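Local coordinates for putative ferredoxin (Rhodopseudomonas palustris, PDB 4OV1), which binds a [3Fe-4S] cluster and, as a small ferredoxin-like protein, probably serves in electron transport, at residues I7-D12 with N62-T67; A22-L27 with W53-N58. All coordinates share one frame; numbering follows the deposited sequence.

From the N terminus, strand 5-9 comes first, and contact 1 pairs its end with strand 64-68 near the C terminus, closing a loop that takes in most of the chain. Inside that loop the chain passes the first cluster-binding residues, among 14-20, which run into helix 19-23, then turns through 22-27, the first half of contact 2. After strands 28-30 and 36-38 it reaches helix 49-58, whose last turns supply the other half, with Cys-59 next. Contact 2 is thus an inner loop within the outer one; the two do not cross. They also touch: Ile-64 and Ile-66 lie against helix 49-58, and Ile-7 meets Leu-27, tying the terminal strand pair to that helix and to the turn after helix 19-23.

Contact 1: residues I7-D12 with N62-T67; sequences IHVDQD and NAIDIT
Residues 7-10 run antiparallel to 63-66, with three backbone hydrogen bonds, two between His-8 and Asp-65 and one from Asp-10 to Ala-63. His-8 N reaches Asp-65 O at 2.9 Å, and Asp-65 N reaches His-8 O at 2.7 Å. Just past the strand, Asp-10 N donates almost straight to Ala-63 O at 2.8 Å (176° at the hydrogen), carrying the pairing into the loop. Weaker CA-H...O contacts, such as Ile-7 CA to Asp-65 O at 3.4 Å, fill in between.

The apolar face carries Ile-7, Val-9, Ile-64 and Ile-66, branched residues well suited to strands. Ile-7 sets CG1 anti to its carbonyl carbon (chi1 -79°) and CG2 anti to its backbone N, which turns the two branches to different partners. CG1 runs alongside Ile-66, 4.0 Å from its CG1, while CG2 meets Ile-64 CG2 at the same distance. Val-9 CG2 packs on Ile-64 CG1.

Polar groups occupy the other face, more open to solvent. Asp-65 lies beside His-8, pointing the same way, and its OD2 sits in plane at the ring edge, 3.8 Å from His-8 CD2. This is proximity without a hydrogen bond; ring and carboxylate are turned 25° apart. The imidazole is instead held through ND1 by Glu-38, whose carboxylate also takes Val-9 N. Asp-10 OD2 accepts from Asp-12 N at 3.0 Å on its anti side, an Asx turn that suits aspartate where the strand gives way to loop.

The apolar face of this two-stranded sheet rests on helix 49-58, where Ile-7 and Ile-66 touch Ala-52, and on Phe-28 of strand 28-30, while Val-9 reaches the [3Fe-4S] cluster.

Contact 2: residues A22-L27 with W53-N58; sequences ALAPEL and WLAKSN
Leu-23 and Ala-24 lean together on Ala-55, in the last turns of helix 49-58. No hydrogen bond spans the two segments, so the contact is one of packing.

The conformation of Leu-23 decides where its side chain goes. CG stands anti to the carbonyl carbon (chi1 -52°), and CD1 continues the chain in an extended line (chi2 -177°), which carries this methyl to the helix. As modelled, Leu-23 CD1 lies 4.3 Å from Ala-55 CA and 4.2 Å from Leu-54 O, but its exact placement is doubtful because it sits too close to Asn-58 ND2. Asn-58 also sets its CG anti to its carbonyl carbon (chi1 -71°), and in the model the two side chains cross at about a right angle. Leucine gives an apolar side chain long enough to reach the helix surface at this partly exposed margin, whereas the polar amide of asparagine suits the end of a helix. Leu-54 O accepts the backbone N of Asn-58 at 2.9 Å, the ordinary helix bond.

Farther in, small residues face one another: Ala-24 CB is 4.5 Å from Ala-55 CB, and short side chains on both sides let the backbones come near. Ala-24 is also the first residue after helix 19-23 to leave helical geometry, and its O receives Leu-27 N at 2.8 Å across the following turn.

The contact joins the C-terminal end of helix 19-23, which starts at the cluster-binding residues Arg-19 and Cys-20, to the end of helix 49-58, which Cys-59 directly follows, an organisation characteristic of small single-cluster ferredoxins.

Contact 1: residues I7-D12 with N62-T67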
loop_
_atom_site.group_PDB
_atom_site.type_symbol
_atom_site.label_atom_id
_atom_site.label_comp_id
_atom_site.label_asym_id
_atom_site.label_seq_id
_atom_site.Cartn_x
_atom_site.Cartn_y
_atom_site.Cartn_z
ATOM N N ILE A 7 4.985 -4.013 -3.103
ATOM C CA ILE A 7 3.873 -3.059 -3.162
ATOM C C ILE A 7 4.309 -1.693 -3.665
ATOM O O ILE A 7 5.337 -1.190 -3.255
ATOM C CB ILE A 7 3.182 -2.921 -1.780
ATOM C CG1 ILE A 7 2.244 -4.106 -1.549
ATOM C CG2 ILE A 7 2.326 -1.694 -1.724
ATOM C CD1 ILE A 7 1.370 -3.976 -0.328
ATOM N N HIS A 8 3.532 -1.100 -4.565
ATOM C CA HIS A 8 3.788 0.260 -5.029
ATOM C C HIS A 8 2.573 1.194 -4.948
ATOM O O HIS A 8 1.486 0.829 -5.384
ATOM C CB HIS A 8 4.251 0.233 -6.474
ATOM C CG HIS A 8 4.400 1.594 -7.082
ATOM N ND1 HIS A 8 5.211 2.567 -6.540
ATOM C CD2 HIS A 8 3.832 2.145 -8.183
ATOM C CE1 HIS A 8 5.136 3.659 -7.281
ATOM N NE2 HIS A 8 4.307 3.428 -8.284
ATOM N N VAL A 9 2.751 2.407 -4.433
ATOM C CA VAL A 9 1.684 3.409 -4.515
ATOM C C VAL A 9 1.906 4.439 -5.629
ATOM O O VAL A 9 2.910 5.133 -5.636
ATOM C CB VAL A 9 1.513 4.185 -3.197
ATOM C CG1 VAL A 9 0.400 5.190 -3.343
ATOM C CG2 VAL A 9 1.232 3.244 -2.049
ATOM N N ASP A 10 0.959 4.548 -6.555
ATOM C CA ASP A 10 1.022 5.567 -7.599
ATOM C C ASP A 10 0.578 6.910 -7.026
ATOM O O ASP A 10 -0.603 7.127 -6.708
ATOM C CB ASP A 10 0.141 5.168 -8.785
ATOM C CG ASP A 10 0.333 6.061 -10.012
ATOM O OD1 ASP A 10 0.083 5.567 -11.137
ATOM O OD2 ASP A 10 0.712 7.241 -9.873
ATOM N N GLN A 11 1.543 7.808 -6.903
ATOM C CA GLN A 11 1.327 9.127 -6.330
ATOM C C GLN A 11 0.312 9.963 -7.109
ATOM O O GLN A 11 -0.459 10.723 -6.519
ATOM C CB GLN A 11 2.668 9.870 -6.233
ATOM C CG GLN A 11 3.708 9.131 -5.391
ATOM C CD GLN A 11 3.146 8.718 -4.041
ATOM O OE1 GLN A 11 2.592 9.541 -3.319
ATOM N NE2 GLN A 11 3.254 7.435 -3.712
ATOM N N ASP A 12 0.313 9.835 -8.431
ATOM C CA ASP A 12 -0.632 10.575 -9.262
ATOM C C ASP A 12 -2.075 10.260 -8.878
ATOM O O ASP A 12 -2.893 11.169 -8.672
ATOM C CB ASP A 12 -0.422 10.244 -10.739
ATOM C CG ASP A 12 0.868 10.830 -11.296
ATOM O OD1 ASP A 12 1.465 11.723 -10.639
ATOM O OD2 ASP A 12 1.279 10.387 -12.398
ATOM N N ASN A 62 -7.631 3.279 -6.680
ATOM C CA ASN A 62 -6.942 2.197 -7.382
ATOM C C ASN A 62 -5.480 2.570 -7.609
ATOM O O ASN A 62 -4.915 2.373 -8.684
ATOM C CB ASN A 62 -7.659 1.829 -8.693
ATOM C CG ASN A 62 -9.111 1.388 -8.468
ATOM O OD1 ASN A 62 -9.437 0.706 -7.480
ATOM N ND2 ASN A 62 -9.992 1.783 -9.387
ATOM N N ALA A 63 -4.878 3.107 -6.558
ATOM C CA ALA A 63 -3.537 3.653 -6.644
ATOM C C ALA A 63 -2.450 2.643 -6.276
ATOM O O ALA A 63 -1.272 2.905 -6.510
ATOM C CB ALA A 63 -3.434 4.904 -5.773
ATOM N N ILE A 64 -2.836 1.497 -5.713
ATOM C CA ILE A 64 -1.857 0.520 -5.233
ATOM C C ILE A 64 -1.611 -0.622 -6.221
ATOM O O ILE A 64 -2.543 -1.209 -6.765
ATOM C CB ILE A 64 -2.233 -0.058 -3.846
ATOM C CG1 ILE A 64 -2.278 1.053 -2.795
ATOM C CG2 ILE A 64 -1.240 -1.150 -3.417
ATOM C CD1 ILE A 64 -2.928 0.632 -1.483
ATOM N N ASP A 65 -0.334 -0.923 -6.436
ATOM C CA ASP A 65 0.093 -1.957 -7.358
ATOM C C ASP A 65 0.751 -3.079 -6.590
ATOM O O ASP A 65 1.569 -2.828 -5.699
ATOM C CB ASP A 65 1.125 -1.384 -8.321
ATOM C CG ASP A 65 0.499 -0.697 -9.503
ATOM O OD1 ASP A 65 -0.618 -1.120 -9.914
ATOM O OD2 ASP A 65 1.143 0.249 -10.019
ATOM N N ILE A 66 0.412 -4.315 -6.931
ATOM C CA ILE A 66 1.116 -5.447 -6.351
ATOM C C ILE A 66 1.733 -6.317 -7.443
ATOM O O ILE A 66 1.022 -6.846 -8.297
ATOM C CB ILE A 66 0.215 -6.281 -5.433
ATOM C CG1 ILE A 66 -0.308 -5.413 -4.287
ATOM C CG2 ILE A 66 0.987 -7.465 -4.890
ATOM C CD1 ILE A 66 -0.870 -6.201 -3.115
ATOM N N THR A 67 3.059 -6.438 -7.420
ATOM C CA THR A 67 3.773 -7.260 -8.391
ATOM C C THR A 67 4.011 -8.665 -7.858
ATOM O O THR A 67 4.276 -8.858 -6.672
ATOM C CB THR A 67 5.152 -6.688 -8.729
ATOM O OG1 THR A 67 5.924 -6.589 -7.526
ATOM C CG2 THR A 67 5.038 -5.328 -9.412
#

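Contact 2: residues A22-L27 with W53-N58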
loop_
_atom_site.group_PDB
_atom_site.type_symbol
_atom_site.label_atom_id
_atom_site.label_comp_id
_atom_site.label_asym_id
_atom_site.label_seq_id
_atom_site.Cartn_x
_atom_site.Cartn_y
_atom_site.Cartn_z
ATOM N N ALA A 22 -4.473 2.516 7.505
ATOM C CA ALA A 22 -5.309 1.931 8.563
ATOM C C ALA A 22 -5.296 0.410 8.571
ATOM O O ALA A 22 -5.295 -0.199 9.638
ATOM C CB ALA A 22 -6.759 2.425 8.454
ATOM N N LEU A 23 -5.310 -0.194 7.383
ATOM C CA LEU A 23 -5.359 -1.650 7.235
ATOM C C LEU A 23 -3.992 -2.310 7.352
ATOM O O LEU A 23 -3.826 -3.295 8.066
ATOM C CB LEU A 23 -6.010 -2.039 5.898
ATOM C CG LEU A 23 -7.374 -1.382 5.630
ATOM C CD1 LEU A 23 -7.998 -1.852 4.324
ATOM C CD2 LEU A 23 -8.344 -1.589 6.792
ATOM N N ALA A 24 -3.007 -1.757 6.651
ATOM C CA ALA A 24 -1.674 -2.344 6.610
ATOM C C ALA A 24 -0.587 -1.354 7.059
ATOM O O ALA A 24 0.302 -1.005 6.265
ATOM C CB ALA A 24 -1.390 -2.843 5.219
ATOM N N PRO A 25 -0.642 -0.917 8.339
ATOM C CA PRO A 25 0.342 0.004 8.914
ATOM C C PRO A 25 1.778 -0.441 8.643
ATOM O O PRO A 25 2.653 0.383 8.362
ATOM C CB PRO A 25 0.073 -0.107 10.417
ATOM C CG PRO A 25 -1.302 -0.567 10.534
ATOM C CD PRO A 25 -1.546 -1.452 9.375
ATOM N N GLU A 26 2.006 -1.748 8.729
ATOM C CA GLU A 26 3.337 -2.322 8.572
ATOM C C GLU A 26 3.824 -2.169 7.141
ATOM O O GLU A 26 5.012 -2.240 6.871
ATOM C CB GLU A 26 3.323 -3.803 8.959
ATOM C CG GLU A 26 2.580 -4.131 10.265
ATOM C CD GLU A 26 1.088 -4.419 10.067
ATOM O OE1 GLU A 26 0.488 -3.898 9.100
ATOM O OE2 GLU A 26 0.512 -5.176 10.883
ATOM N N LEU A 27 2.896 -1.947 6.225
ATOM C CA LEU A 27 3.225 -1.903 4.812
ATOM C C LEU A 27 3.332 -0.496 4.223
ATOM O O LEU A 27 4.079 -0.277 3.275
ATOM C CB LEU A 27 2.206 -2.732 4.028
ATOM C CG LEU A 27 2.340 -4.234 4.248
ATOM C CD1 LEU A 27 1.211 -4.965 3.553
ATOM C CD2 LEU A 27 3.711 -4.729 3.739
ATOM N N TRP A 53 -3.253 -7.474 -0.397
ATOM C CA TRP A 53 -4.410 -7.541 -1.304
ATOM C C TRP A 53 -5.638 -6.803 -0.776
ATOM O O TRP A 53 -6.413 -6.239 -1.547
ATOM C CB TRP A 53 -4.814 -8.994 -1.586
ATOM C CG TRP A 53 -3.773 -9.774 -2.269
ATOM C CD1 TRP A 53 -3.010 -10.756 -1.726
ATOM C CD2 TRP A 53 -3.353 -9.636 -3.630
ATOM N NE1 TRP A 53 -2.140 -11.245 -2.661
ATOM C CE2 TRP A 53 -2.324 -10.574 -3.841
ATOM C CE3 TRP A 53 -3.746 -8.810 -4.690
ATOM C CZ2 TRP A 53 -1.671 -10.713 -5.073
ATOM C CZ3 TRP A 53 -3.094 -8.951 -5.923
ATOM C CH2 TRP A 53 -2.072 -9.900 -6.098
ATOM N N LEU A 54 -5.818 -6.828 0.538
ATOM C CA LEU A 54 -6.883 -6.061 1.185
ATOM C C LEU A 54 -6.735 -4.542 1.002
ATOM O O LEU A 54 -7.692 -3.856 0.631
ATOM C CB LEU A 54 -6.953 -6.411 2.674
ATOM C CG LEU A 54 -7.355 -7.852 2.952
ATOM C CD1 LEU A 54 -7.253 -8.149 4.451
ATOM C CD2 LEU A 54 -8.772 -8.103 2.420
ATOM N N ALA A 55 -5.535 -4.028 1.268
ATOM C CA ALA A 55 -5.254 -2.612 1.057
ATOM C C ALA A 55 -5.448 -2.247 -0.414
ATOM O O ALA A 55 -6.081 -1.237 -0.737
ATOM C CB ALA A 55 -3.849 -2.259 1.542
ATOM N N LYS A 56 -4.943 -3.099 -1.300
ATOM C CA LYS A 56 -5.125 -2.911 -2.739
ATOM C C LYS A 56 -6.604 -2.870 -3.129
ATOM O O LYS A 56 -7.037 -1.969 -3.849
ATOM C CB LYS A 56 -4.399 -4.008 -3.524
ATOM C CG LYS A 56 -4.463 -3.851 -5.038
ATOM C CD LYS A 56 -4.121 -5.161 -5.735
ATOM C CE LYS A 56 -4.587 -5.132 -7.174
ATOM N NZ LYS A 56 -3.971 -3.983 -7.902
ATOM N N SER A 57 -7.373 -3.845 -2.644
ATOM C CA SER A 57 -8.805 -3.908 -2.913
ATOM C C SER A 57 -9.521 -2.663 -2.404
ATOM O O SER A 57 -10.441 -2.160 -3.046
ATOM C CB SER A 57 -9.409 -5.142 -2.251
ATOM O OG SER A 57 -10.796 -5.254 -2.536
ATOM N N ASN A 58 -9.059 -2.159 -1.264
ATOM C CA ASN A 58 -9.711 -1.069 -0.543
ATOM C C ASN A 58 -9.429 0.362 -1.021
ATOM O O ASN A 58 -10.225 1.254 -0.757
ATOM C CB ASN A 58 -9.393 -1.179 0.950
ATOM C CG ASN A 58 -10.092 -2.345 1.612
ATOM O OD1 ASN A 58 -11.110 -2.827 1.128
ATOM N ND2 ASN A 58 -9.551 -2.801 2.731
#